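Local structure of chromosomal replication initiator protein dnaA (Aquifex aeolicus, 1L8Q) at residues D100-D106 against K132-A137; E28-N32 against E60-R64; I40-G44 against R140-L145; G47-L53 against E163-D167. The protein probably initiates and regulates chromosomal replication, its ATP-bound form binding the replication origin through a DNA-binding domain joined to an AAA+ domain. All blocks are in the same frame, centred on the assembly; numbering follows the deposited sequence.

In the fold
The four contacts show how a AAA+ domain builds a nucleotide site at the C-terminal ends of parallel strands. Interaction 1 pairs two inner strands. The strand of 133-137 also joins that of interaction 3, Leu136 N lying 2.8 Å from Ile40 O. Interaction 3 lays a loop over strand 40-43, whose end runs on into the phosphate-binding loop of interaction 4; interactions 3 and 4 also meet where Tyr43 O is 2.7 Å from Ile164 N. The tip of interaction 1 reaches the magnesium site of interaction 4, with Asp105 OD2 2.6 Å from Thr51 OG1. Interaction 2 ties two helices together at the far end of helix 50-63, its centre about 19 Å from that of interaction 4.

Interaction 1. Residues D100-D106 against K132-A137; sequences DLLLLDD and KQIILA
Leu101 to Leu104 pair with Gln133 to Leu136 as adjacent parallel strands inside the five-stranded sheet of the AAA+ domain, their directions only 9° apart. The backbone bonding follows the parallel pattern: Leu102 gives its N-H to Gln133 O and takes that of Ile135, straddling Ile134, and Leu104 does the same with Ile135 O and Ala137 N. The Ile135 N to Leu102 O bond, 2.9 Å, is close to straight at 171°.

Side chains alternate between two covered faces. Leu101, Leu103 and Ile135 lie toward helix 50-63; Leu103, with CG beside its backbone N (chi1 -53°), lays CD2 alongside Ile135, 3.8 Å from its CB. Leu102, Leu104, Ile134 and Leu136 turn to the other face, mostly against helix 114-129, and there Leu136 CD1 approaches Leu104 CB to 3.5 Å.

At the start of the pair, Lys132 NZ reaches Asp100 OD1 on its anti side at 3.3 Å, a salt bridge, while Asp100 OD2 is taken by Arg67 N. A methionine in place of Lys132 would probably leave OD1 of Asp100 without its charged mate across the strands.

At the other end Asp105 OD2 bonds Thr51 and Tyr70. Two strands joined through helix 114-129 form a beta-alpha-beta unit, and the leucines before Asp105 and Asp106, residues of the ATP and magnesium sites respectively though neither ligates the ion here, mark the Walker B motif of P-loop ATPases.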
# COMPACT_ATOMS: atom_id res chain seq x y z
N ASP A 100 -21.22 -2.81 -19.51
CA ASP A 100 -21.80 -1.53 -19.11
C ASP A 100 -20.84 -0.84 -18.14
O ASP A 100 -20.91 0.38 -17.94
CB ASP A 100 -23.13 -1.73 -18.39
CG ASP A 100 -24.14 -2.54 -19.20
OD1 ASP A 100 -24.42 -2.17 -20.37
OD2 ASP A 100 -24.72 -3.55 -18.74
N LEU A 101 -19.97 -1.62 -17.51
CA LEU A 101 -19.09 -1.11 -16.46
C LEU A 101 -17.75 -1.83 -16.49
O LEU A 101 -17.68 -3.01 -16.20
CB LEU A 101 -19.73 -1.37 -15.08
CG LEU A 101 -19.45 -0.37 -13.93
CD1 LEU A 101 -19.37 -1.05 -12.57
CD2 LEU A 101 -18.21 0.51 -14.16
N LEU A 102 -16.68 -1.11 -16.81
CA LEU A 102 -15.35 -1.68 -16.80
C LEU A 102 -14.58 -1.15 -15.57
O LEU A 102 -14.55 0.06 -15.30
CB LEU A 102 -14.61 -1.35 -18.10
CG LEU A 102 -13.11 -1.56 -18.10
CD1 LEU A 102 -12.80 -2.97 -17.76
CD2 LEU A 102 -12.52 -1.24 -19.45
N LEU A 103 -14.00 -2.05 -14.80
CA LEU A 103 -13.24 -1.64 -13.64
C LEU A 103 -11.83 -2.15 -13.79
O LEU A 103 -11.59 -3.36 -13.71
CB LEU A 103 -13.85 -2.25 -12.38
CG LEU A 103 -15.35 -2.04 -12.10
CD1 LEU A 103 -15.80 -2.99 -11.03
CD2 LEU A 103 -15.66 -0.61 -11.71
N LEU A 104 -10.89 -1.23 -14.03
CA LEU A 104 -9.50 -1.58 -14.19
C LEU A 104 -8.73 -1.09 -12.98
O LEU A 104 -8.58 0.13 -12.76
CB LEU A 104 -8.92 -0.99 -15.46
CG LEU A 104 -7.70 -1.74 -15.99
CD1 LEU A 104 -8.11 -3.17 -16.37
CD2 LEU A 104 -7.05 -1.03 -17.16
N ASP A 105 -8.23 -2.04 -12.19
CA ASP A 105 -7.58 -1.74 -10.93
C ASP A 105 -6.07 -1.75 -11.11
O ASP A 105 -5.57 -2.49 -11.94
CB ASP A 105 -7.98 -2.82 -9.94
CG ASP A 105 -7.88 -2.36 -8.50
OD1 ASP A 105 -7.39 -1.24 -8.24
OD2 ASP A 105 -8.28 -3.08 -7.56
N ASP A 106 -5.36 -0.94 -10.33
CA ASP A 106 -3.89 -0.90 -10.37
C ASP A 106 -3.25 -0.53 -11.72
O ASP A 106 -2.26 -1.13 -12.15
CB ASP A 106 -3.30 -2.20 -9.85
CG ASP A 106 -3.59 -2.43 -8.36
OD1 ASP A 106 -3.75 -3.61 -7.95
OD2 ASP A 106 -3.69 -1.50 -7.53
N LYS A 132 -20.29 4.14 -21.93
CA LYS A 132 -20.22 3.05 -20.96
C LYS A 132 -19.25 3.48 -19.86
O LYS A 132 -18.25 4.16 -20.14
CB LYS A 132 -19.74 1.76 -21.62
CG LYS A 132 -20.74 1.20 -22.56
CD LYS A 132 -22.12 1.21 -21.92
CE LYS A 132 -23.17 0.54 -22.82
NZ LYS A 132 -24.52 0.54 -22.17
N GLN A 133 -19.54 3.10 -18.62
CA GLN A 133 -18.79 3.62 -17.49
C GLN A 133 -17.45 2.95 -17.33
O GLN A 133 -17.34 1.73 -17.38
CB GLN A 133 -19.60 3.48 -16.20
CG GLN A 133 -18.92 4.08 -14.97
CD GLN A 133 -18.91 5.62 -14.99
OE1 GLN A 133 -19.96 6.26 -15.04
NE2 GLN A 133 -17.72 6.20 -14.95
N ILE A 134 -16.43 3.76 -17.12
CA ILE A 134 -15.11 3.26 -16.88
C ILE A 134 -14.66 3.78 -15.54
O ILE A 134 -14.79 4.96 -15.25
CB ILE A 134 -14.16 3.77 -17.95
CG1 ILE A 134 -14.61 3.31 -19.34
CG2 ILE A 134 -12.74 3.30 -17.66
CD1 ILE A 134 -14.04 4.16 -20.46
N ILE A 135 -14.17 2.88 -14.68
CA ILE A 135 -13.59 3.31 -13.43
C ILE A 135 -12.20 2.71 -13.32
O ILE A 135 -12.03 1.50 -13.42
CB ILE A 135 -14.45 2.90 -12.26
CG1 ILE A 135 -15.87 3.40 -12.45
CG2 ILE A 135 -13.90 3.46 -10.95
CD1 ILE A 135 -16.77 3.05 -11.32
N LEU A 136 -11.20 3.58 -13.16
CA LEU A 136 -9.83 3.14 -13.02
C LEU A 136 -9.39 3.41 -11.61
O LEU A 136 -9.95 4.28 -10.95
CB LEU A 136 -8.91 3.92 -13.95
CG LEU A 136 -9.06 3.77 -15.45
CD1 LEU A 136 -9.57 2.39 -15.81
CD2 LEU A 136 -9.99 4.80 -15.93
N ALA A 137 -8.39 2.68 -11.16
CA ALA A 137 -7.78 2.94 -9.87
C ALA A 137 -6.28 2.77 -10.01
O ALA A 137 -5.81 1.95 -10.83
CB ALA A 137 -8.31 2.03 -8.83

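Interaction 2. Residues E28-N32 against E60-R64; sequences EALEN and EAKKR
Glu31 and Arg64 join a salt-bridge network, together with Glu60 and Lys63, that bridges the C-terminal ends of helix 20-31 and helix 50-63, two helices of the AAA+ domain packed against the same sheet. The principle is a common one: an apolar contact on the inner side, charges on the outer.

On the inner side, Leu30 is buried and turned toward the second helix. Its CD2 meets Ala61 CB at 4.3 Å, and Ala61 in turn lies on Leu101 of the sheet beneath.

The outer side is built around the guanidinium of Arg64. Glu31 starts out away from the other helix, but a bend at chi2 (-37°) curls its carboxylate back, so that the two side chains cross at about a right angle. Carboxylate and guanidinium are turned 72° apart, and a single oxygen, Glu31 OE2, serves both nitrogens from the edge of the guanidinium instead of forming a flat two-pronged pair. The bond from Arg64 NH1 to Glu31 OE2, at 2.9 Å, is weak; NH2 is modelled only 2.4 Å from OE2, too short for the exact placement to be trusted. Over one face of the guanidinium lies Leu30 CB.

Arg64 NH1 also meets Glu60 OE1, at 2.8 Å and nearly in line with that oxygen's C-O bond, though tilted from the guanidinium plane. The arginine thus sits between two carboxylates whose like charges it would help to screen. Beyond Glu60 the network continues through a weak bond from Lys63 NZ to Glu60 OE2, 3.3 Å long.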
# COMPACT_ATOMS: atom_id res chain seq x y z
N GLU A 28 -22.60 9.07 -7.29
CA GLU A 28 -23.24 9.89 -8.30
C GLU A 28 -23.19 9.16 -9.64
O GLU A 28 -24.16 9.14 -10.39
CB GLU A 28 -22.51 11.23 -8.42
CG GLU A 28 -23.10 12.36 -7.59
CD GLU A 28 -22.04 13.34 -7.07
OE1 GLU A 28 -22.30 13.98 -6.03
OE2 GLU A 28 -20.96 13.48 -7.68
N ALA A 29 -22.06 8.53 -9.94
CA ALA A 29 -21.87 7.86 -11.21
C ALA A 29 -22.80 6.65 -11.40
O ALA A 29 -23.22 6.34 -12.52
CB ALA A 29 -20.43 7.46 -11.39
N LEU A 30 -23.10 5.97 -10.31
CA LEU A 30 -23.96 4.81 -10.38
C LEU A 30 -25.38 5.20 -10.74
O LEU A 30 -26.12 4.41 -11.33
CB LEU A 30 -23.92 4.05 -9.07
CG LEU A 30 -22.72 3.13 -8.95
CD1 LEU A 30 -22.58 2.61 -7.53
CD2 LEU A 30 -22.83 1.99 -9.94
N GLU A 31 -25.77 6.41 -10.39
CA GLU A 31 -27.11 6.88 -10.68
C GLU A 31 -27.25 7.43 -12.09
O GLU A 31 -28.36 7.67 -12.55
CB GLU A 31 -27.54 7.93 -9.65
CG GLU A 31 -27.96 7.30 -8.32
CD GLU A 31 -28.70 5.98 -8.52
OE1 GLU A 31 -29.88 5.99 -8.98
OE2 GLU A 31 -28.11 4.91 -8.22
N ASN A 32 -26.12 7.64 -12.76
CA ASN A 32 -26.13 8.08 -14.14
C ASN A 32 -24.99 7.44 -14.93
O ASN A 32 -24.25 8.11 -15.64
CB ASN A 32 -26.09 9.60 -14.24
CG ASN A 32 -26.77 10.12 -15.52
OD1 ASN A 32 -26.45 9.68 -16.64
ND2 ASN A 32 -27.73 11.03 -15.36
N GLU A 60 -22.82 -3.35 -7.15
CA GLU A 60 -24.04 -2.58 -7.28
C GLU A 60 -24.58 -2.64 -8.70
O GLU A 60 -25.75 -2.96 -8.92
CB GLU A 60 -23.80 -1.12 -6.92
CG GLU A 60 -24.41 -0.68 -5.62
CD GLU A 60 -25.92 -0.71 -5.65
OE1 GLU A 60 -26.51 0.07 -6.42
OE2 GLU A 60 -26.52 -1.52 -4.90
N ALA A 61 -23.72 -2.32 -9.66
CA ALA A 61 -24.15 -2.30 -11.05
C ALA A 61 -24.68 -3.68 -11.47
O ALA A 61 -25.60 -3.78 -12.28
CB ALA A 61 -23.01 -1.86 -11.95
N LYS A 62 -24.11 -4.73 -10.89
CA LYS A 62 -24.54 -6.07 -11.26
C LYS A 62 -25.87 -6.40 -10.62
O LYS A 62 -26.75 -6.99 -11.25
CB LYS A 62 -23.49 -7.11 -10.85
CG LYS A 62 -23.77 -8.47 -11.42
CD LYS A 62 -22.60 -9.41 -11.22
CE LYS A 62 -22.58 -9.95 -9.81
NZ LYS A 62 -21.77 -11.19 -9.72
N LYS A 63 -26.01 -6.00 -9.37
CA LYS A 63 -27.24 -6.22 -8.63
C LYS A 63 -28.38 -5.45 -9.29
O LYS A 63 -29.55 -5.75 -9.09
CB LYS A 63 -27.05 -5.80 -7.17
CG LYS A 63 -28.33 -5.51 -6.39
CD LYS A 63 -28.02 -5.29 -4.91
CE LYS A 63 -26.58 -4.83 -4.71
NZ LYS A 63 -26.29 -4.39 -3.31
N ARG A 64 -28.02 -4.46 -10.11
CA ARG A 64 -29.01 -3.66 -10.81
C ARG A 64 -29.28 -4.22 -12.20
O ARG A 64 -30.23 -3.80 -12.86
CB ARG A 64 -28.57 -2.21 -10.90
CG ARG A 64 -28.99 -1.38 -9.70
CD ARG A 64 -27.91 -0.45 -9.18
NE ARG A 64 -27.94 0.86 -9.81
CZ ARG A 64 -28.02 2.00 -9.14
NH1 ARG A 64 -28.08 1.99 -7.81
NH2 ARG A 64 -28.04 3.15 -9.80

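Interaction 3. Residues I40-G44 against R140-L145; sequences IFIYG and RHPQKL
Phe41 projects from strand 40-43 toward the loop of residues 140-145, with CG turned away from its own backbone N (chi1 -171°) and the ring thereby carried beyond CB to Pro142. CG is 4.2 Å from Pro142 CG. That proline carbon stands over the middle of the ring, 3.7 Å from the centroid, a CH-pi contact. Further out, CE1 touches Pro142 CD on the face side and meets Arg140 O at the edge, in the ring plane, at 3.6 Å. At the tip, CZ reaches Leu145 CD1 at 4.0 Å. The ring of Phe156 also meets that of Phe41. With an alanine in place of Phe41, Pro142 CG would probably lose the ring face it rests on, and Leu145 CD1 its contact with CZ.

Tyr43, two residues on, takes the other part of the loop. His141 turns an edge to its face, offset, with the planes at 81° and CD2 3.4 Å from Tyr43 OH. The histidine is fixed in rotation from its own side by Gln143 N, whose N-H points at ND1 in the ring plane.

The loop is therefore held to the strand by aromatic, CH-pi and apolar packing, and ND1, as an acceptor, probably carries no proton.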
# COMPACT_ATOMS: atom_id res chain seq x y z
N ILE A 40 -13.71 7.78 -14.35
CA ILE A 40 -13.40 8.07 -12.98
C ILE A 40 -12.05 7.42 -12.72
O ILE A 40 -11.88 6.24 -13.00
CB ILE A 40 -14.42 7.45 -12.05
CG1 ILE A 40 -15.77 8.12 -12.20
CG2 ILE A 40 -13.96 7.53 -10.60
CD1 ILE A 40 -16.82 7.48 -11.38
N PHE A 41 -11.11 8.17 -12.16
CA PHE A 41 -9.77 7.65 -11.90
C PHE A 41 -9.47 7.87 -10.43
O PHE A 41 -9.22 9.00 -10.02
CB PHE A 41 -8.75 8.41 -12.74
CG PHE A 41 -7.39 7.83 -12.72
CD1 PHE A 41 -6.57 7.99 -11.61
CD2 PHE A 41 -6.89 7.16 -13.82
CE1 PHE A 41 -5.28 7.46 -11.59
CE2 PHE A 41 -5.60 6.64 -13.83
CZ PHE A 41 -4.79 6.79 -12.72
N ILE A 42 -9.51 6.80 -9.64
CA ILE A 42 -9.24 6.90 -8.22
C ILE A 42 -7.79 6.55 -7.90
O ILE A 42 -7.27 5.57 -8.39
CB ILE A 42 -10.15 5.93 -7.47
CG1 ILE A 42 -11.61 6.31 -7.64
CG2 ILE A 42 -9.79 5.90 -5.98
CD1 ILE A 42 -12.56 5.15 -7.33
N TYR A 43 -7.14 7.36 -7.07
CA TYR A 43 -5.77 7.07 -6.67
C TYR A 43 -5.49 7.32 -5.19
O TYR A 43 -6.07 8.21 -4.55
CB TYR A 43 -4.77 7.81 -7.55
CG TYR A 43 -4.78 9.29 -7.35
CD1 TYR A 43 -3.81 9.91 -6.57
CD2 TYR A 43 -5.75 10.06 -7.93
CE1 TYR A 43 -3.82 11.27 -6.38
CE2 TYR A 43 -5.77 11.42 -7.77
CZ TYR A 43 -4.79 12.02 -6.99
OH TYR A 43 -4.80 13.39 -6.83
N GLY A 44 -4.59 6.52 -4.65
CA GLY A 44 -4.21 6.60 -3.26
C GLY A 44 -3.25 5.50 -2.91
O GLY A 44 -3.05 4.55 -3.68
N ARG A 140 -1.11 6.01 -7.94
CA ARG A 140 -0.52 7.32 -8.16
C ARG A 140 -1.31 8.08 -9.20
O ARG A 140 -2.01 7.50 -10.01
CB ARG A 140 0.94 7.18 -8.58
CG ARG A 140 1.14 6.53 -9.92
CD ARG A 140 2.50 5.94 -10.10
NE ARG A 140 2.87 5.10 -8.98
CZ ARG A 140 3.99 4.39 -8.90
NH1 ARG A 140 4.87 4.42 -9.89
NH2 ARG A 140 4.23 3.65 -7.83
N HIS A 141 -1.19 9.40 -9.14
CA HIS A 141 -1.84 10.32 -10.06
C HIS A 141 -1.40 10.02 -11.49
O HIS A 141 -0.28 9.62 -11.70
CB HIS A 141 -1.41 11.75 -9.68
CG HIS A 141 -2.21 12.83 -10.33
ND1 HIS A 141 -1.96 13.27 -11.61
CD2 HIS A 141 -3.24 13.57 -9.86
CE1 HIS A 141 -2.83 14.22 -11.92
NE2 HIS A 141 -3.62 14.42 -10.87
N PRO A 142 -2.27 10.19 -12.47
CA PRO A 142 -1.88 9.97 -13.87
C PRO A 142 -0.57 10.68 -14.24
O PRO A 142 0.25 10.07 -14.92
CB PRO A 142 -3.05 10.53 -14.66
CG PRO A 142 -4.23 10.33 -13.72
CD PRO A 142 -3.69 10.56 -12.34
N GLN A 143 -0.36 11.91 -13.77
CA GLN A 143 0.87 12.64 -14.08
C GLN A 143 2.11 11.91 -13.61
O GLN A 143 3.22 12.30 -13.93
CB GLN A 143 0.85 14.06 -13.44
CG GLN A 143 -0.04 15.10 -14.15
CD GLN A 143 0.27 15.25 -15.65
OE1 GLN A 143 1.26 15.91 -16.02
NE2 GLN A 143 -0.57 14.64 -16.51
N LYS A 144 1.94 10.85 -12.82
CA LYS A 144 3.07 10.11 -12.30
C LYS A 144 3.16 8.74 -12.93
O LYS A 144 4.03 7.94 -12.57
CB LYS A 144 2.99 10.00 -10.80
CG LYS A 144 2.95 11.34 -10.10
CD LYS A 144 3.71 11.32 -8.79
CE LYS A 144 3.40 12.55 -7.94
NZ LYS A 144 2.21 12.35 -7.04
N LEU A 145 2.25 8.45 -13.84
CA LEU A 145 2.31 7.22 -14.58
C LEU A 145 3.43 7.24 -15.65
O LEU A 145 3.17 7.48 -16.83
CB LEU A 145 0.96 6.90 -15.23
CG LEU A 145 -0.19 6.56 -14.28
CD1 LEU A 145 -1.50 6.36 -15.03
CD2 LEU A 145 0.14 5.34 -13.45

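Interaction 4. Residues G47-L53 against E163-D167; sequences GTGKTHL and EIELD. With MG (magnesium ion), chain B; ADP (adenosine-5'-diphosphate), chain C.
Ile164 and Leu166 pack on the P-loop without a polar bond to it, although the backbone N-H of every residue from Gly47 to His52 bonds the ADP. Ile164 has CG1 anti to its backbone N (chi1 -173°), which carries CD1 to Gly49 C, 3.9 Å away, while CG2 comes to 3.7 Å from Lys50 CG. Gly49 is the N-cap of helix 50-63; at its backbone angles (phi 115°) a CB would jam against the carbonyl O of Thr48, which calls for glycine. Leu166 CD2 lies 3.8 Å from Gly47 O and its CD1 3.7 Å from ADP N7, so that residues 163-167 touch loop and base alike.

On the phosphate side, O2B is met by Thr48 N at 2.9 Å, by Lys50 N, weakly by Gly49 N, and by the ammonium of Lys50, 2.7 Å away. The same NZ bonds Gly44 O, which steers the lysine. His52 N donates to O1A, and its ND1 shares a hydrogen bond of 2.6 Å with the ribose O2'.

Magnesium has six ligands: Thr51 OG1 at 1.9 Å, ADP O1B and four waters. Asp105, bonded to Thr51 OG1, is second shell.

Lys50, the magnesium ion and the start of the helix would together offset much of the charge on the beta phosphate, as in other Walker A motifs, while Ile164 gives the loop an apolar backing.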
# COMPACT_ATOMS: atom_id res chain seq x y z
N GLY A 47 -3.97 0.12 0.69
CA GLY A 47 -4.89 -0.12 1.78
C GLY A 47 -5.71 1.09 2.06
O GLY A 47 -5.95 1.46 3.19
N THR A 48 -6.19 1.72 1.01
CA THR A 48 -6.81 2.99 1.15
C THR A 48 -8.25 3.00 0.69
O THR A 48 -8.96 4.00 0.85
CB THR A 48 -5.96 4.00 0.40
OG1 THR A 48 -5.24 4.81 1.34
CG2 THR A 48 -6.83 4.96 -0.34
N GLY A 49 -8.69 1.88 0.12
CA GLY A 49 -10.08 1.75 -0.30
C GLY A 49 -10.31 1.59 -1.80
O GLY A 49 -11.44 1.37 -2.23
N LYS A 50 -9.25 1.71 -2.60
CA LYS A 50 -9.38 1.63 -4.05
C LYS A 50 -10.09 0.35 -4.53
O LYS A 50 -11.10 0.41 -5.22
CB LYS A 50 -8.01 1.81 -4.74
CG LYS A 50 -7.29 3.09 -4.33
CD LYS A 50 -5.94 3.25 -5.03
CE LYS A 50 -5.09 2.00 -4.88
NZ LYS A 50 -4.54 1.80 -3.50
N THR A 51 -9.57 -0.81 -4.16
CA THR A 51 -10.14 -2.04 -4.65
C THR A 51 -11.54 -2.23 -4.08
O THR A 51 -12.48 -2.58 -4.78
CB THR A 51 -9.23 -3.22 -4.31
OG1 THR A 51 -7.98 -3.08 -5.01
CG2 THR A 51 -9.81 -4.53 -4.88
N HIS A 52 -11.69 -1.96 -2.80
CA HIS A 52 -12.97 -2.08 -2.17
C HIS A 52 -14.02 -1.24 -2.92
O HIS A 52 -15.12 -1.72 -3.20
CB HIS A 52 -12.85 -1.61 -0.73
CG HIS A 52 -14.11 -1.79 0.06
ND1 HIS A 52 -14.13 -2.42 1.28
CD2 HIS A 52 -15.38 -1.41 -0.20
CE1 HIS A 52 -15.37 -2.42 1.75
NE2 HIS A 52 -16.15 -1.81 0.87
N LEU A 53 -13.67 -0.00 -3.23
CA LEU A 53 -14.61 0.90 -3.87
C LEU A 53 -14.95 0.45 -5.30
O LEU A 53 -16.12 0.48 -5.71
CB LEU A 53 -14.07 2.32 -3.85
CG LEU A 53 -15.00 3.49 -4.10
CD1 LEU A 53 -16.18 3.44 -3.17
CD2 LEU A 53 -14.22 4.77 -3.88
N GLU A 163 -8.31 11.69 -5.34
CA GLU A 163 -7.39 11.06 -4.42
C GLU A 163 -8.18 10.43 -3.28
O GLU A 163 -9.16 10.96 -2.85
CB GLU A 163 -6.45 12.13 -3.87
CG GLU A 163 -5.35 11.63 -2.98
CD GLU A 163 -4.31 12.70 -2.72
OE1 GLU A 163 -4.62 13.90 -2.96
OE2 GLU A 163 -3.17 12.36 -2.29
N ILE A 164 -7.73 9.29 -2.79
CA ILE A 164 -8.43 8.65 -1.69
C ILE A 164 -7.49 8.39 -0.53
O ILE A 164 -6.33 8.01 -0.72
CB ILE A 164 -9.11 7.36 -2.18
CG1 ILE A 164 -9.98 6.75 -1.10
CG2 ILE A 164 -8.09 6.36 -2.69
CD1 ILE A 164 -10.58 5.47 -1.53
N GLU A 165 -7.96 8.64 0.68
CA GLU A 165 -7.13 8.45 1.87
C GLU A 165 -7.90 7.74 2.97
O GLU A 165 -9.12 7.84 3.06
CB GLU A 165 -6.61 9.80 2.43
CG GLU A 165 -5.32 10.32 1.79
CD GLU A 165 -5.13 11.85 1.92
OE1 GLU A 165 -4.04 12.34 1.53
OE2 GLU A 165 -6.05 12.56 2.40
N LEU A 166 -7.17 7.01 3.80
CA LEU A 166 -7.75 6.37 4.95
C LEU A 166 -7.37 7.18 6.18
O LEU A 166 -6.31 6.97 6.76
CB LEU A 166 -7.25 4.96 5.08
CG LEU A 166 -8.13 4.10 5.98
CD1 LEU A 166 -9.36 3.70 5.20
CD2 LEU A 166 -7.39 2.87 6.44
N ASP A 167 -8.22 8.12 6.56
CA ASP A 167 -7.94 9.01 7.65
C ASP A 167 -8.14 8.38 9.04
O ASP A 167 -8.74 7.32 9.17
CB ASP A 167 -8.76 10.30 7.52
CG ASP A 167 -10.24 10.12 7.92
OD1 ASP A 167 -10.66 9.01 8.29
OD2 ASP A 167 -11.06 11.06 7.91
MG MG B . -6.34 -2.56 -4.10
PB ADP C . -6.35 -0.70 -1.71
O1B ADP C . -7.08 -1.38 -2.87
O2B ADP C . -6.35 0.80 -1.77
O3B ADP C . -5.01 -1.31 -1.40
PA ADP C . -8.37 -2.10 -0.50
O1A ADP C . -9.58 -1.60 -1.27
O2A ADP C . -7.76 -3.36 -1.09
O3A ADP C . -7.23 -0.98 -0.43
O5' ADP C . -8.76 -2.29 1.04
C5' ADP C . -7.82 -2.83 1.95
C4' ADP C . -8.64 -3.41 3.08
O4' ADP C . -9.15 -2.36 3.93
C3' ADP C . -9.86 -4.10 2.50
O3' ADP C . -10.13 -5.19 3.38
C2' ADP C . -10.94 -3.05 2.61
O2' ADP C . -12.27 -3.53 2.66
C1' ADP C . -10.57 -2.33 3.88
N9 ADP C . -11.05 -0.95 3.74
C8 ADP C . -10.47 0.04 3.03
N7 ADP C . -11.20 1.19 3.13
C5 ADP C . -12.27 0.93 3.89
C6 ADP C . -13.43 1.69 4.38
N6 ADP C . -13.60 2.98 4.07
N1 ADP C . -14.31 1.05 5.15
C2 ADP C . -14.16 -0.25 5.49
N3 ADP C . -13.12 -0.99 5.07
C4 ADP C . -12.17 -0.47 4.29
O HOH W 1 -4.24 -2.17 -3.69
O HOH W 2 -5.96 -1.29 -5.82
O HOH W 3 -6.05 -3.90 -2.90
O HOH W 4 -5.38 -3.78 -5.51